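PDB 6B12: Tni2 from Pseudomonas fluorescens, which probably serves as the immunity protein that neutralises its partner toxin Tne2, an antibacterial effector, and so protects the cell that makes it. Local coordinates for residues Val35-Arg40 and Leu54-Val59; Ser120-Met125 and Ile139-Gly144; Ala133-Asp138 and Val147-Ser152. All blocks are in the same frame, centred on the assembly; numbering follows the deposited sequence.

Overall arrangement
Tni2 is built mainly from antiparallel sheets, with very little helix, and its contacts illustrate two ways in which strands can associate. Interaction 1 comes first along the chain and packs strand 34-41 of one sheet against strand 54-58, an outermost strand of the next. Interactions 2 and 3 follow, with alternating segments, in the C-terminal five-stranded sheet, where strand 134-140 pairs with 121-128 and 145-152. Their centres lie about 12 Å apart, and they meet directly through Thr123 and Asp138. Between centres, interaction 1 is about 15 Å from interaction 2 and about 23 Å from interaction 3, which it does not touch. Interactions 2 and 3 thus form one continuous sheet region, against which interaction 1 packs through Val59 and Ile57.

Interaction 1 (Val35-Arg40 and Leu54-Val59); sequences VEARWR and LLAIVV
Leu54 reaches toward strand 34-41 by a first torsion that sets CG between its backbone N and carbonyl carbon (chi1 62°), while an unusual second torsion (chi2 94°) sends the two methyls to different targets on the facing strand. CD2 settles by the Val35 peptide, 3.8 Å from Val35 O, and CD1 faces the methyl of Ala37, with Leu54 CD1 and Ala37 CB 4.1 Å apart. Next along the strand, the two alanines meet methyl to methyl: Ala37 CB and Ala56 CB are 3.8 Å apart, each projecting from its strand toward the other. Ala37 is therefore touched by both Leu54 and Ala56.

No hydrogen bond joins the two segments. Their axes run nearly parallel, at 17°, so this is strand packing between separate sheets, made through side chains. The smallness of the alanines is consistent with the 7.4 Å approach of the axes, and Val35 and Glu36 point the other way. Strand 34-41 finds its backbone partners in its own sheet: Val35 and Glu36 both face Ile8 in a classic beta bulge, and Ala37 bonds with Val48. Phe5 and Ile67 also touch Ala56, and further along Trp39 NE1 donates to Gly85 O.

The principle illustrated is cohesion by apolar packing. Three buried apolar side chains, one branched and two minimal, contribute to holding the strands together, presumably by dispersion and the exclusion of water, without any directional bond between the segments. Strand 34-41 pairs instead with 5-9 and 44-49, and strand 54-58 with 64-70 along one edge.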
loop_
_atom_site.group_PDB
_atom_site.type_symbol
_atom_site.label_atom_id
_atom_site.label_comp_id
_atom_site.label_asym_id
_atom_site.label_seq_id
_atom_site.Cartn_x
_atom_site.Cartn_y
_atom_site.Cartn_z
ATOM N N VAL C 35 -3.049 -2.212 16.613
ATOM C CA VAL C 35 -2.055 -2.620 17.590
ATOM C C VAL C 35 -2.116 -4.103 17.912
ATOM O O VAL C 35 -1.219 -4.597 18.605
ATOM C CB VAL C 35 -2.172 -1.793 18.889
ATOM C CG1 VAL C 35 -1.889 -0.300 18.580
ATOM C CG2 VAL C 35 -3.558 -1.959 19.535
ATOM N N GLU C 36 -3.147 -4.820 17.464
ATOM C CA GLU C 36 -3.217 -6.246 17.757
ATOM C C GLU C 36 -3.912 -6.974 16.618
ATOM O O GLU C 36 -4.896 -6.468 16.065
ATOM C CB GLU C 36 -3.959 -6.531 19.069
ATOM C CG GLU C 36 -4.205 -8.044 19.253
ATOM C CD GLU C 36 -4.717 -8.406 20.604
ATOM O OE1 GLU C 36 -4.749 -7.520 21.471
ATOM O OE2 GLU C 36 -5.098 -9.591 20.782
ATOM N N ALA C 37 -3.371 -8.144 16.253
ATOM C CA ALA C 37 -4.054 -9.105 15.398
ATOM C C ALA C 37 -4.272 -10.364 16.218
ATOM O O ALA C 37 -3.343 -10.833 16.884
ATOM C CB ALA C 37 -3.245 -9.420 14.143
ATOM N N ARG C 38 -5.498 -10.877 16.215
ATOM C CA ARG C 38 -5.862 -12.018 17.036
ATOM C C ARG C 38 -6.610 -13.016 16.167
ATOM O O ARG C 38 -7.331 -12.624 15.243
ATOM C CB ARG C 38 -6.726 -11.523 18.222
ATOM C CG ARG C 38 -7.473 -12.521 19.033
ATOM C CD ARG C 38 -8.272 -11.760 20.117
ATOM N NE ARG C 38 -9.424 -11.019 19.587
ATOM C CZ ARG C 38 -9.945 -9.925 20.140
ATOM N NH1 ARG C 38 -9.412 -9.401 21.242
ATOM N NH2 ARG C 38 -10.998 -9.338 19.581
ATOM N N TRP C 39 -6.434 -14.310 16.445
ATOM C CA TRP C 39 -7.134 -15.325 15.652
ATOM C C TRP C 39 -7.227 -16.622 16.438
ATOM O O TRP C 39 -6.550 -16.812 17.449
ATOM C CB TRP C 39 -6.435 -15.582 14.299
ATOM C CG TRP C 39 -5.024 -16.184 14.429
ATOM C CD1 TRP C 39 -4.685 -17.508 14.324
ATOM C CD2 TRP C 39 -3.796 -15.474 14.673
ATOM N NE1 TRP C 39 -3.324 -17.668 14.491
ATOM C CE2 TRP C 39 -2.757 -16.436 14.720
ATOM C CE3 TRP C 39 -3.483 -14.118 14.887
ATOM C CZ2 TRP C 39 -1.430 -16.092 14.952
ATOM C CZ3 TRP C 39 -2.156 -13.778 15.123
ATOM C CH2 TRP C 39 -1.149 -14.760 15.151
ATOM N N ARG C 40 -8.088 -17.532 15.949
ATOM C CA ARG C 40 -8.194 -18.861 16.527
ATOM C C ARG C 40 -7.454 -19.884 15.668
ATOM O O ARG C 40 -7.544 -19.857 14.440
ATOM C CB ARG C 40 -9.657 -19.296 16.667
ATOM C CG ARG C 40 -9.769 -20.650 17.321
ATOM C CD ARG C 40 -11.214 -21.055 17.614
ATOM N NE ARG C 40 -12.026 -21.174 16.409
ATOM C CZ ARG C 40 -12.093 -22.265 15.641
ATOM N NH1 ARG C 40 -11.383 -23.363 15.918
ATOM N NH2 ARG C 40 -12.875 -22.253 14.572
ATOM N N LEU C 54 0.804 -2.326 13.414
ATOM C CA LEU C 54 1.127 -3.442 12.537
ATOM C C LEU C 54 0.077 -3.527 11.447
ATOM O O LEU C 54 -1.024 -2.997 11.574
ATOM C CB LEU C 54 1.210 -4.762 13.313
ATOM C CG LEU C 54 -0.088 -5.218 14.007
ATOM C CD1 LEU C 54 -0.907 -6.178 13.139
ATOM C CD2 LEU C 54 0.217 -5.902 15.351
ATOM N N LEU C 55 0.429 -4.209 10.362
ATOM C CA LEU C 55 -0.500 -4.469 9.277
ATOM C C LEU C 55 -0.499 -5.974 9.110
ATOM O O LEU C 55 0.567 -6.557 8.903
ATOM C CB LEU C 55 -0.050 -3.742 8.002
ATOM C CG LEU C 55 -0.959 -3.651 6.788
ATOM C CD1 LEU C 55 -2.281 -2.906 7.104
ATOM C CD2 LEU C 55 -0.195 -2.932 5.687
ATOM N N ALA C 56 -1.675 -6.602 9.232
ATOM C CA ALA C 56 -1.748 -8.066 9.238
ATOM C C ALA C 56 -2.756 -8.540 8.211
ATOM O O ALA C 56 -3.842 -7.959 8.086
ATOM C CB ALA C 56 -2.170 -8.612 10.624
ATOM N N ILE C 57 -2.400 -9.603 7.483
ATOM C CA ILE C 57 -3.342 -10.283 6.601
ATOM C C ILE C 57 -3.256 -11.775 6.873
ATOM O O ILE C 57 -2.244 -12.288 7.358
ATOM C CB ILE C 57 -3.091 -10.013 5.094
ATOM C CG1 ILE C 57 -1.659 -10.406 4.717
ATOM C CG2 ILE C 57 -3.384 -8.538 4.749
ATOM C CD1 ILE C 57 -1.464 -10.665 3.228
ATOM N N VAL C 58 -4.340 -12.469 6.598
ATOM C CA VAL C 58 -4.302 -13.925 6.572
ATOM C C VAL C 58 -3.955 -14.348 5.149
ATOM O O VAL C 58 -4.628 -13.950 4.195
ATOM C CB VAL C 58 -5.640 -14.524 7.025
ATOM C CG1 VAL C 58 -5.619 -16.036 6.850
ATOM C CG2 VAL C 58 -5.934 -14.140 8.508
ATOM N N VAL C 59 -2.878 -15.110 5.000
ATOM C CA VAL C 59 -2.504 -15.621 3.676
ATOM C C VAL C 59 -3.627 -16.525 3.183
ATOM O O VAL C 59 -4.287 -17.186 4.008
ATOM C CB VAL C 59 -1.165 -16.372 3.777
ATOM C CG1 VAL C 59 -0.709 -16.941 2.427
ATOM C CG2 VAL C 59 -0.080 -15.428 4.384
#

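Interaction 2 (Ser120-Met125 and Ile139-Gly144); sequences SIFTCM and IDASTG
Ser120-Met125 and Ile139-Gly144 form the end of an antiparallel hairpin, in which Phe122 and Ile139 are a hydrogen-bonded pair (Phe122 N to Ile139 O 3.0 Å, Ile139 N to Phe122 O 2.8 Å) and Ile121 and Asp140 a non-hydrogen-bonded one. Ala141 N extends the pairing by donating to Ser120 O at 2.8 Å. On the buried side, Phe122 lays one ring face against Ile139, whose CB stands 4.0 Å from the ring centroid in a CH-pi contact. Ile139 CG2 touches Phe122 CE1 at 3.6 Å, and the Ala141 methyl comes to the ring edge. Val59 and Val82 also pack on this ring.

At the last bridge the carboxylate of Asp140 organises the turn that follows. Asp140 CG lies anti to the backbone N (chi1 -178°), presenting Asp140 OD1 to Ser120 OG at 2.7 Å, from above the carboxylate plane. Ser142 N donates to the same oxygen, closing an Asx turn, and Ser142 OG donates to Asp140 OD1 at 2.6 Å, on the syn side but tilted out of the carboxylate plane.

Three donors thus converge on one carboxylate oxygen, which would tend to stabilise its negative charge and fix the turn to the start of the neighbouring strand.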
loop_
_atom_site.group_PDB
_atom_site.type_symbol
_atom_site.label_atom_id
_atom_site.label_comp_id
_atom_site.label_asym_id
_atom_site.label_seq_id
_atom_site.Cartn_x
_atom_site.Cartn_y
_atom_site.Cartn_z
ATOM N N SER C 120 -0.917 -20.179 -1.090
ATOM C CA SER C 120 0.173 -19.875 -0.174
ATOM C C SER C 120 0.900 -18.576 -0.530
ATOM O O SER C 120 1.693 -18.101 0.282
ATOM C CB SER C 120 1.193 -21.011 -0.157
ATOM O OG SER C 120 1.850 -21.112 -1.423
ATOM N N ILE C 121 0.622 -17.982 -1.688
ATOM C CA ILE C 121 1.336 -16.782 -2.143
ATOM C C ILE C 121 0.572 -15.543 -1.713
ATOM O O ILE C 121 -0.637 -15.446 -1.938
ATOM C CB ILE C 121 1.517 -16.791 -3.671
ATOM C CG1 ILE C 121 2.361 -17.997 -4.097
ATOM C CG2 ILE C 121 2.211 -15.499 -4.134
ATOM C CD1 ILE C 121 2.387 -18.253 -5.631
ATOM N N PHE C 122 1.290 -14.570 -1.133
ATOM C CA PHE C 122 0.740 -13.246 -0.885
ATOM C C PHE C 122 1.681 -12.216 -1.503
ATOM O O PHE C 122 2.796 -12.537 -1.935
ATOM C CB PHE C 122 0.531 -12.985 0.617
ATOM C CG PHE C 122 1.814 -12.912 1.398
ATOM C CD1 PHE C 122 2.432 -14.065 1.867
ATOM C CD2 PHE C 122 2.390 -11.673 1.680
ATOM C CE1 PHE C 122 3.609 -13.998 2.593
ATOM C CE2 PHE C 122 3.594 -11.586 2.400
ATOM C CZ PHE C 122 4.199 -12.730 2.869
ATOM N N THR C 123 1.213 -10.975 -1.567
ATOM C CA THR C 123 1.968 -9.898 -2.203
ATOM C C THR C 123 2.183 -8.763 -1.218
ATOM O O THR C 123 1.240 -8.312 -0.570
ATOM C CB THR C 123 1.219 -9.357 -3.424
ATOM O OG1 THR C 123 1.013 -10.404 -4.381
ATOM C CG2 THR C 123 2.028 -8.238 -4.089
ATOM N N CYS C 124 3.415 -8.253 -1.147
ATOM C CA CYS C 124 3.677 -7.071 -0.341
ATOM C C CYS C 124 4.420 -6.071 -1.211
ATOM O O CYS C 124 5.291 -6.449 -2.015
ATOM C CB CYS C 124 4.472 -7.427 0.914
ATOM S SG CYS C 124 4.532 -6.118 2.171
HETATM N N MSE C 125 4.016 -4.813 -1.091
HETATM C CA MSE C 125 4.561 -3.747 -1.923
HETATM C C MSE C 125 5.802 -3.203 -1.230
HETATM O O MSE C 125 5.766 -2.889 -0.049
HETATM C CB MSE C 125 3.501 -2.663 -2.150
HETATM C CG MSE C 125 2.200 -3.199 -2.720
HETATM SE SE MSE C 125 2.439 -4.175 -4.409
HETATM C CE MSE C 125 3.257 -2.699 -5.310
ATOM N N ILE C 139 5.393 -13.612 -2.403
ATOM C CA ILE C 139 6.079 -14.396 -1.385
ATOM C C ILE C 139 5.275 -15.673 -1.135
ATOM O O ILE C 139 4.057 -15.609 -0.991
ATOM C CB ILE C 139 6.232 -13.580 -0.084
ATOM C CG1 ILE C 139 7.104 -12.334 -0.359
ATOM C CG2 ILE C 139 6.841 -14.427 1.049
ATOM C CD1 ILE C 139 6.798 -11.155 0.561
ATOM N N ASP C 140 5.957 -16.816 -1.109
ATOM C CA ASP C 140 5.326 -18.106 -0.810
ATOM C C ASP C 140 5.371 -18.308 0.698
ATOM O O ASP C 140 6.428 -18.618 1.262
ATOM C CB ASP C 140 6.062 -19.228 -1.535
ATOM C CG ASP C 140 5.434 -20.600 -1.314
ATOM O OD1 ASP C 140 4.416 -20.708 -0.596
ATOM O OD2 ASP C 140 5.992 -21.552 -1.897
ATOM N N ALA C 141 4.229 -18.140 1.361
ATOM C CA ALA C 141 4.213 -18.316 2.811
ATOM C C ALA C 141 4.505 -19.744 3.236
ATOM O O ALA C 141 4.857 -19.958 4.399
ATOM C CB ALA C 141 2.855 -17.906 3.419
ATOM N N SER C 142 4.290 -20.735 2.361
ATOM C CA SER C 142 4.539 -22.108 2.773
ATOM C C SER C 142 6.030 -22.404 2.896
ATOM O O SER C 142 6.405 -23.386 3.547
ATOM C CB SER C 142 3.866 -23.090 1.797
ATOM O OG SER C 142 4.523 -23.078 0.544
ATOM N N THR C 143 6.896 -21.569 2.313
ATOM C CA THR C 143 8.329 -21.747 2.428
ATOM C C THR C 143 9.011 -20.557 3.045
ATOM O O THR C 143 10.166 -20.681 3.472
ATOM C CB THR C 143 8.957 -21.991 1.056
ATOM O OG1 THR C 143 8.741 -20.839 0.234
ATOM C CG2 THR C 143 8.313 -23.220 0.415
ATOM N N GLY C 144 8.336 -19.414 3.102
ATOM C CA GLY C 144 8.957 -18.218 3.609
ATOM C C GLY C 144 9.875 -17.547 2.620
ATOM O O GLY C 144 10.637 -16.655 3.018
#

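Interaction 3 (Ala133-Asp138 and Val147-Ser152); sequences AMFRVD and VSIQHS
Arg136 and Gln150 pair in an antiparallel beta hairpin, with Arg136 N donating to Gln150 O at 2.7 Å. Followed outward, Arg136 CB lies 3.8 Å from Gln150 O, and the extended chain runs beside the glutamine, bringing Arg136 CD to 3.7 Å from Gln150 OE1. Farther on, OE1 rests over one face of the guanidinium, where the angle at NE is too poor for a hydrogen bond; a water 2.8 Å from Gln150 OE1 donates to it and also meets Ser148 OG. The guanidinium edge turns instead to Asp138, two residues on. Arg136 NE meets Asp138 OD1 at 3.0 Å, almost straight at 176°, while NH2 takes OD2 on its syn lone pair, completing a side-on salt bridge. Thr123 OG1 and Gln116 NE2 also bind this carboxylate, and Phe114 makes a cation-pi contact with the arginine.

On the other sheet face Phe135 and His151 stack face to face, their planes 24° apart, while Phe135 CD2 touches Ile149 CG2. Near the connecting turn a classic beta bulge sets Val147 and Ser148 against Asp138: backbone Asp138 O accepts from Val147 N at 2.7 Å and weakly from Ser148 N at 3.3 Å.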
loop_
_atom_site.group_PDB
_atom_site.type_symbol
_atom_site.label_atom_id
_atom_site.label_comp_id
_atom_site.label_asym_id
_atom_site.label_seq_id
_atom_site.Cartn_x
_atom_site.Cartn_y
_atom_site.Cartn_z
ATOM N N ALA C 133 11.165 3.771 -5.622
ATOM C CA ALA C 133 10.424 3.039 -6.640
ATOM C C ALA C 133 9.716 1.860 -5.998
ATOM O O ALA C 133 10.255 1.224 -5.087
ATOM C CB ALA C 133 11.350 2.543 -7.752
HETATM N N MSE C 134 8.506 1.573 -6.476
HETATM C CA MSE C 134 7.676 0.529 -5.884
HETATM C C MSE C 134 7.859 -0.771 -6.636
HETATM O O MSE C 134 7.908 -0.791 -7.878
HETATM C CB MSE C 134 6.186 0.905 -5.903
HETATM C CG MSE C 134 5.832 2.209 -5.200
HETATM SE SE MSE C 134 6.292 2.158 -3.300
HETATM C CE MSE C 134 5.591 0.398 -2.837
ATOM N N PHE C 135 7.941 -1.857 -5.885
ATOM C CA PHE C 135 8.052 -3.181 -6.463
ATOM C C PHE C 135 6.998 -4.069 -5.838
ATOM O O PHE C 135 6.778 -4.023 -4.628
ATOM C CB PHE C 135 9.426 -3.782 -6.239
ATOM C CG PHE C 135 10.486 -3.106 -7.029
ATOM C CD1 PHE C 135 11.022 -1.907 -6.597
ATOM C CD2 PHE C 135 10.928 -3.658 -8.215
ATOM C CE1 PHE C 135 11.993 -1.254 -7.344
ATOM C CE2 PHE C 135 11.910 -3.020 -8.962
ATOM C CZ PHE C 135 12.436 -1.822 -8.527
ATOM N N ARG C 136 6.351 -4.857 -6.675
ATOM C CA ARG C 136 5.454 -5.907 -6.211
ATOM C C ARG C 136 6.287 -7.140 -5.892
ATOM O O ARG C 136 7.029 -7.634 -6.761
ATOM C CB ARG C 136 4.416 -6.211 -7.287
ATOM C CG ARG C 136 3.693 -7.517 -7.044
ATOM C CD ARG C 136 2.705 -7.786 -8.164
ATOM N NE ARG C 136 2.240 -9.172 -8.104
ATOM C CZ ARG C 136 1.364 -9.687 -8.952
ATOM N NH1 ARG C 136 0.850 -8.920 -9.916
ATOM N NH2 ARG C 136 0.993 -10.954 -8.827
ATOM N N VAL C 137 6.197 -7.623 -4.653
ATOM C CA VAL C 137 6.974 -8.775 -4.198
ATOM C C VAL C 137 6.001 -9.878 -3.812
ATOM O O VAL C 137 5.254 -9.755 -2.837
ATOM C CB VAL C 137 7.906 -8.422 -3.033
ATOM C CG1 VAL C 137 8.783 -9.648 -2.655
ATOM C CG2 VAL C 137 8.791 -7.235 -3.409
ATOM N N ASP C 138 5.995 -10.948 -4.590
ATOM C CA ASP C 138 5.177 -12.112 -4.289
ATOM C C ASP C 138 6.002 -13.086 -3.464
ATOM O O ASP C 138 7.159 -13.365 -3.793
ATOM C CB ASP C 138 4.699 -12.784 -5.578
ATOM C CG ASP C 138 3.589 -12.004 -6.277
ATOM O OD1 ASP C 138 3.246 -10.871 -5.852
ATOM O OD2 ASP C 138 3.044 -12.522 -7.265
ATOM N N VAL C 147 9.031 -15.285 -4.175
ATOM C CA VAL C 147 8.759 -15.943 -5.447
ATOM C C VAL C 147 9.219 -15.090 -6.605
ATOM O O VAL C 147 9.981 -15.558 -7.455
ATOM C CB VAL C 147 7.248 -16.263 -5.557
ATOM C CG1 VAL C 147 6.902 -16.757 -6.953
ATOM C CG2 VAL C 147 6.855 -17.293 -4.516
ATOM N N SER C 148 8.814 -13.819 -6.617
ATOM C CA SER C 148 9.160 -12.929 -7.717
ATOM C C SER C 148 9.053 -11.483 -7.285
ATOM O O SER C 148 8.346 -11.144 -6.324
ATOM C CB SER C 148 8.261 -13.149 -8.925
ATOM O OG SER C 148 6.930 -12.923 -8.525
ATOM N N ILE C 149 9.751 -10.627 -8.035
ATOM C CA ILE C 149 9.713 -9.186 -7.844
ATOM C C ILE C 149 9.421 -8.536 -9.188
ATOM O O ILE C 149 10.006 -8.919 -10.205
ATOM C CB ILE C 149 11.048 -8.660 -7.280
ATOM C CG1 ILE C 149 11.432 -9.391 -5.985
ATOM C CG2 ILE C 149 10.972 -7.174 -7.052
ATOM C CD1 ILE C 149 12.964 -9.363 -5.700
ATOM N N GLN C 150 8.510 -7.566 -9.205
ATOM C CA GLN C 150 8.199 -6.855 -10.440
ATOM C C GLN C 150 8.099 -5.375 -10.141
ATOM O O GLN C 150 7.483 -4.985 -9.147
ATOM C CB GLN C 150 6.864 -7.272 -11.078
ATOM C CG GLN C 150 6.553 -8.736 -11.127
ATOM C CD GLN C 150 5.053 -8.981 -11.256
ATOM O OE1 GLN C 150 4.500 -9.874 -10.608
ATOM N NE2 GLN C 150 4.382 -8.166 -12.078
ATOM N N HIS C 151 8.696 -4.561 -11.015
ATOM C CA HIS C 151 8.547 -3.119 -10.913
ATOM C C HIS C 151 7.069 -2.752 -10.990
ATOM O O HIS C 151 6.332 -3.284 -11.827
ATOM C CB HIS C 151 9.336 -2.435 -12.035
ATOM C CG HIS C 151 9.772 -1.040 -11.715
ATOM N ND1 HIS C 151 9.037 -0.193 -10.915
ATOM C CD2 HIS C 151 10.875 -0.347 -12.085
ATOM C CE1 HIS C 151 9.662 0.967 -10.814
ATOM N NE2 HIS C 151 10.781 0.899 -11.515
ATOM N N SER C 152 6.631 -1.859 -10.104
ATOM C CA SER C 152 5.248 -1.407 -10.063
ATOM C C SER C 152 5.205 0.118 -10.087
ATOM O O SER C 152 6.232 0.799 -10.029
ATOM C CB SER C 152 4.525 -1.929 -8.817
ATOM O OG SER C 152 3.129 -1.702 -8.917
HETATM O O HOH W 1 7.316 2.934 -8.976
HETATM O O HOH W 2 6.055 -10.057 -8.346
#